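Local coordinates for protein hypothetical sugar kinase (Cytophaga hutchinsonii, PDB 3R8E) that probably transfers a phosphate group from a nucleotide to a sugar, as a ROK-family kinase, at residues I124-K129 against G174-H179; T154-G159 against K186-Q191. All blocks are in the same frame, centred on the assembly; numbering follows the deposited sequence.

Contacts 1 and 2 lie side by side, their centres 11 Å apart, and illustrate how short polar ties join segments far apart in sequence. Contact 1 ties the end of strand 121-126 and the start of helix 127-138 to the loop 174-179; contact 2 ties strand 156-162 to the turn and helix around 186-191. They meet where E189 N lies 2.9 Å from G178 O, a probable hydrogen bond, and where A128 CB packs 3.3 Å from S158 O. Their segments alternate along the chain. N126, D127, E176, H179 and E189 are consistent with the positions that line the sugar pocket in ROK kinases, so both contacts probably border that pocket.

Contact 1 of 2, residues I124-K129 against G174-H179; sequences IENDAK and GTEVGH
The ammonium of K129 carries the direct polar link to the loop 174-179: NZ donates to the carbonyl oxygen G174 O at 2.7 Å, approaching 26° out of the carbonyl plane. The chain runs extended from CB to CE and bends only at its last torsion (chi4 65°), which turns NZ to the carbonyl. A water extends the link, accepting from K129 NZ at 2.9 Å and lying 2.9 Å from T175 OG1. With an alanine here, G174 O is likely to lose this donor and the water one of its partners, opening a gap between helix and loop. Looser is the approach of N126 to E176, where ND2 stands 4.1 Å from OE2 and the amide and carboxylate planes lie 78° apart. The amide is fixed by other bonds: ND2 goes to the carbonyl oxygen of G86, while OD1 caps helix 127-138 by accepting from K129 N at 3.1 Å. E176 also packs on R257 of the second subunit. The paired sequences, E-N-D at a strand-to-helix junction and E-V-G-H in the facing loop, are consistent with the sugar site of ROK kinases.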
loop_
_atom_site.group_PDB
_atom_site.type_symbol
_atom_site.label_atom_id
_atom_site.label_comp_id
_atom_site.label_asym_id
_atom_site.label_seq_id
_atom_site.Cartn_x
_atom_site.Cartn_y
_atom_site.Cartn_z
ATOM N N ILE A 124 -17.016 -4.331 -16.142
ATOM C CA ILE A 124 -17.313 -3.915 -14.767
ATOM C C ILE A 124 -16.006 -3.643 -14.002
ATOM O O ILE A 124 -14.954 -4.186 -14.341
ATOM C CB ILE A 124 -18.240 -4.889 -13.982
ATOM C CG1 ILE A 124 -17.526 -6.201 -13.598
ATOM C CG2 ILE A 124 -19.588 -5.125 -14.706
ATOM C CD1 ILE A 124 -18.168 -6.983 -12.571
ATOM N N GLU A 125 -16.095 -2.790 -12.977
ATOM C CA GLU A 125 -14.970 -2.373 -12.141
ATOM C C GLU A 125 -15.494 -1.757 -10.848
ATOM O O GLU A 125 -16.673 -1.416 -10.756
ATOM C CB GLU A 125 -14.080 -1.365 -12.924
ATOM C CG GLU A 125 -12.765 -0.932 -12.280
ATOM C CD GLU A 125 -11.919 -2.079 -11.765
ATOM O OE1 GLU A 125 -11.246 -2.735 -12.592
ATOM O OE2 GLU A 125 -12.014 -2.388 -10.557
ATOM N N ASN A 126 -14.621 -1.635 -9.830
ATOM C CA ASN A 126 -14.961 -0.947 -8.591
ATOM C C ASN A 126 -15.140 0.551 -8.914
ATOM O O ASN A 126 -14.372 1.107 -9.709
ATOM C CB ASN A 126 -13.880 -1.174 -7.532
ATOM C CG ASN A 126 -13.987 -0.243 -6.357
ATOM O OD1 ASN A 126 -13.358 0.812 -6.328
ATOM N ND2 ASN A 126 -14.851 -0.568 -5.407
ATOM N N ASP A 127 -16.159 1.194 -8.317
ATOM C CA ASP A 127 -16.490 2.595 -8.604
ATOM C C ASP A 127 -15.385 3.603 -8.234
ATOM O O ASP A 127 -15.201 4.567 -8.974
ATOM C CB ASP A 127 -17.809 3.011 -7.941
ATOM C CG ASP A 127 -17.882 2.933 -6.424
ATOM O OD1 ASP A 127 -16.955 2.363 -5.807
ATOM O OD2 ASP A 127 -18.882 3.416 -5.857
ATOM N N ALA A 128 -14.658 3.392 -7.116
ATOM C CA ALA A 128 -13.577 4.306 -6.717
ATOM C C ALA A 128 -12.400 4.210 -7.695
ATOM O O ALA A 128 -11.732 5.214 -7.956
ATOM C CB ALA A 128 -13.120 4.004 -5.300
ATOM N N LYS A 129 -12.162 2.995 -8.253
ATOM C CA LYS A 129 -11.141 2.776 -9.270
ATOM C C LYS A 129 -11.593 3.439 -10.577
ATOM O O LYS A 129 -10.779 4.048 -11.268
ATOM C CB LYS A 129 -10.869 1.277 -9.465
ATOM C CG LYS A 129 -10.225 0.654 -8.240
ATOM C CD LYS A 129 -9.873 -0.821 -8.477
ATOM C CE LYS A 129 -9.154 -1.426 -7.290
ATOM N NZ LYS A 129 -10.020 -1.486 -6.081
ATOM N N GLY A 174 -7.703 -3.993 -4.610
ATOM C CA GLY A 174 -6.734 -3.155 -3.913
ATOM C C GLY A 174 -7.254 -1.770 -3.585
ATOM O O GLY A 174 -8.384 -1.412 -3.943
ATOM N N THR A 175 -6.413 -0.988 -2.881
ATOM C CA THR A 175 -6.595 0.419 -2.496
ATOM C C THR A 175 -7.959 0.718 -1.836
ATOM O O THR A 175 -8.660 1.667 -2.222
ATOM C CB THR A 175 -6.309 1.357 -3.691
ATOM O OG1 THR A 175 -7.173 1.027 -4.778
ATOM C CG2 THR A 175 -4.863 1.275 -4.161
ATOM N N GLU A 176 -8.281 -0.045 -0.778
ATOM C CA GLU A 176 -9.448 0.178 0.082
ATOM C C GLU A 176 -8.941 1.003 1.272
ATOM O O GLU A 176 -8.946 0.540 2.413
ATOM C CB GLU A 176 -10.076 -1.167 0.501
ATOM C CG GLU A 176 -10.922 -1.786 -0.605
ATOM C CD GLU A 176 -12.238 -1.085 -0.898
ATOM O OE1 GLU A 176 -12.703 -0.295 -0.046
ATOM O OE2 GLU A 176 -12.808 -1.331 -1.984
ATOM N N VAL A 177 -8.447 2.225 0.977
ATOM C CA VAL A 177 -7.731 3.067 1.942
ATOM C C VAL A 177 -8.638 3.681 3.014
ATOM O O VAL A 177 -8.139 4.033 4.083
ATOM C CB VAL A 177 -6.825 4.149 1.295
ATOM C CG1 VAL A 177 -5.967 3.573 0.168
ATOM C CG2 VAL A 177 -7.628 5.345 0.822
ATOM N N GLY A 178 -9.941 3.767 2.749
ATOM C CA GLY A 178 -10.893 4.293 3.726
ATOM C C GLY A 178 -10.901 3.485 5.009
ATOM O O GLY A 178 -11.169 4.020 6.089
ATOM N N HIS A 179 -10.558 2.188 4.904
ATOM C CA HIS A 179 -10.580 1.274 6.041
ATOM C C HIS A 179 -9.211 1.080 6.705
ATOM O O HIS A 179 -9.098 0.257 7.621
ATOM C CB HIS A 179 -11.179 -0.062 5.609
ATOM C CG HIS A 179 -12.527 0.097 4.975
ATOM N ND1 HIS A 179 -13.658 0.338 5.738
ATOM C CD2 HIS A 179 -12.871 0.108 3.667
ATOM C CE1 HIS A 179 -14.651 0.478 4.874
ATOM N NE2 HIS A 179 -14.229 0.341 3.614
HETATM O O HOH W 1 -10.104 1.137 -4.773
#

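Contact 2 of 2, residues T154-G159 against K186-Q191; sequences TGVGSG and KSLENQ
The carboxylate oxygen E189 OE1 is gripped by two groups. The backbone amide V156 N donates to it at 3.0 Å along a fairly straight path (157°), arriving from above the carboxylate plane, 38° out of it. A water lies 2.7 Å from E189 OE1 and also within hydrogen-bonding reach of V156 O, so it can bridge the carboxylate to the same residue whose amide the carboxylate accepts from; since this water can reach more acceptors than it has protons to give, both bonds need not be made at every moment. The glutamate reaches the strand because its first torsion (chi1 67°) tucks CG over its own backbone, flanked by N and C, and the chain then runs extended, carrying the carboxylate alongside the backbone of G155 and V156. G155 allows a close approach, with CA 3.4 Å from E189 OE1.

Apolar packing completes the join. The two methyls of V156 divide the work: CG2 rests against E189 CB at 3.7 Å, the two side chains running antiparallel past one another, while CG1 meets L188 CD2 at 4.1 Å, with L188 lying crosswise to V156. L188 in turn packs on I247 and S251 of helix 235-259, so V156 is linked through it to the helical layer behind.

The turn that presents L188 and E189 is itself secured by S187, whose OG accepts from N190 N at 3.3 Å in a capping bond. E189 also touches H179. A glycine-rich T-G-V-G-S-G segment that becomes the strand 156-162 of the ribonuclease H-like domain, with a glutamate from a following helix laid against it, is consistent with the ROK fold, in which the equivalent glutamate probably helps to line the sugar pocket.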
loop_
_atom_site.group_PDB
_atom_site.type_symbol
_atom_site.label_atom_id
_atom_site.label_comp_id
_atom_site.label_asym_id
_atom_site.label_seq_id
_atom_site.Cartn_x
_atom_site.Cartn_y
_atom_site.Cartn_z
ATOM N N THR A 154 -18.833 10.821 2.264
ATOM C CA THR A 154 -19.404 10.128 3.428
ATOM C C THR A 154 -18.466 8.959 3.767
ATOM O O THR A 154 -18.148 8.724 4.933
ATOM C CB THR A 154 -20.859 9.709 3.161
ATOM O OG1 THR A 154 -20.901 8.860 2.015
ATOM C CG2 THR A 154 -21.775 10.903 2.944
ATOM N N GLY A 155 -17.975 8.308 2.716
ATOM C CA GLY A 155 -16.955 7.273 2.776
ATOM C C GLY A 155 -15.714 7.784 2.063
ATOM O O GLY A 155 -15.793 8.754 1.299
ATOM N N VAL A 156 -14.557 7.177 2.335
ATOM C CA VAL A 156 -13.312 7.558 1.675
ATOM C C VAL A 156 -13.027 6.502 0.620
ATOM O O VAL A 156 -12.814 5.333 0.946
ATOM C CB VAL A 156 -12.117 7.778 2.648
ATOM C CG1 VAL A 156 -10.819 8.046 1.880
ATOM C CG2 VAL A 156 -12.406 8.927 3.606
ATOM N N GLY A 157 -13.096 6.922 -0.633
ATOM C CA GLY A 157 -12.831 6.056 -1.770
ATOM C C GLY A 157 -11.502 6.423 -2.389
ATOM O O GLY A 157 -11.059 7.573 -2.275
ATOM N N SER A 158 -10.843 5.450 -3.032
ATOM C CA SER A 158 -9.568 5.709 -3.688
ATOM C C SER A 158 -9.377 4.826 -4.897
ATOM O O SER A 158 -9.856 3.695 -4.928
ATOM C CB SER A 158 -8.399 5.522 -2.725
ATOM O OG SER A 158 -8.430 4.236 -2.132
ATOM N N GLY A 159 -8.670 5.364 -5.872
ATOM C CA GLY A 159 -8.322 4.680 -7.100
ATOM C C GLY A 159 -6.910 5.091 -7.430
ATOM O O GLY A 159 -6.536 6.242 -7.182
ATOM N N LYS A 186 -8.778 4.280 15.018
ATOM C CA LYS A 186 -10.015 4.205 14.240
ATOM C C LYS A 186 -9.679 4.235 12.754
ATOM O O LYS A 186 -8.565 4.634 12.396
ATOM C CB LYS A 186 -10.952 5.365 14.612
ATOM N N SER A 187 -10.620 3.810 11.883
ATOM C CA SER A 187 -10.366 3.807 10.439
ATOM C C SER A 187 -10.346 5.233 9.877
ATOM O O SER A 187 -10.930 6.140 10.473
ATOM C CB SER A 187 -11.395 2.958 9.699
ATOM O OG SER A 187 -12.622 3.643 9.514
ATOM N N LEU A 188 -9.679 5.422 8.724
ATOM C CA LEU A 188 -9.572 6.730 8.071
ATOM C C LEU A 188 -10.955 7.337 7.788
ATOM O O LEU A 188 -11.191 8.489 8.174
ATOM C CB LEU A 188 -8.741 6.622 6.783
ATOM C CG LEU A 188 -8.618 7.868 5.886
ATOM C CD1 LEU A 188 -7.926 9.046 6.615
ATOM C CD2 LEU A 188 -7.862 7.530 4.619
ATOM N N GLU A 189 -11.882 6.565 7.180
ATOM C CA GLU A 189 -13.202 7.128 6.878
ATOM C C GLU A 189 -14.056 7.356 8.136
ATOM O O GLU A 189 -14.930 8.218 8.096
ATOM C CB GLU A 189 -13.971 6.349 5.802
ATOM C CG GLU A 189 -14.434 4.942 6.121
ATOM C CD GLU A 189 -15.307 4.378 5.013
ATOM O OE1 GLU A 189 -15.006 4.632 3.822
ATOM O OE2 GLU A 189 -16.308 3.700 5.334
ATOM N N ASN A 190 -13.756 6.680 9.269
ATOM C CA ASN A 190 -14.493 6.944 10.506
ATOM C C ASN A 190 -13.924 8.187 11.222
ATOM O O ASN A 190 -14.481 8.629 12.230
ATOM C CB ASN A 190 -14.515 5.718 11.417
ATOM C CG ASN A 190 -15.449 4.634 10.927
ATOM O OD1 ASN A 190 -16.410 4.883 10.183
ATOM N ND2 ASN A 190 -15.198 3.401 11.343
ATOM N N GLN A 191 -12.840 8.775 10.666
ATOM C CA GLN A 191 -12.221 9.991 11.193
ATOM C C GLN A 191 -12.499 11.196 10.286
ATOM O O GLN A 191 -12.758 12.285 10.797
ATOM C CB GLN A 191 -10.700 9.816 11.362
ATOM C CG GLN A 191 -10.280 8.820 12.444
ATOM C CD GLN A 191 -10.311 9.423 13.823
ATOM O OE1 GLN A 191 -9.406 10.158 14.227
ATOM N NE2 GLN A 191 -11.350 9.112 14.579
HETATM O O HOH W 2 -14.760 3.475 1.431
#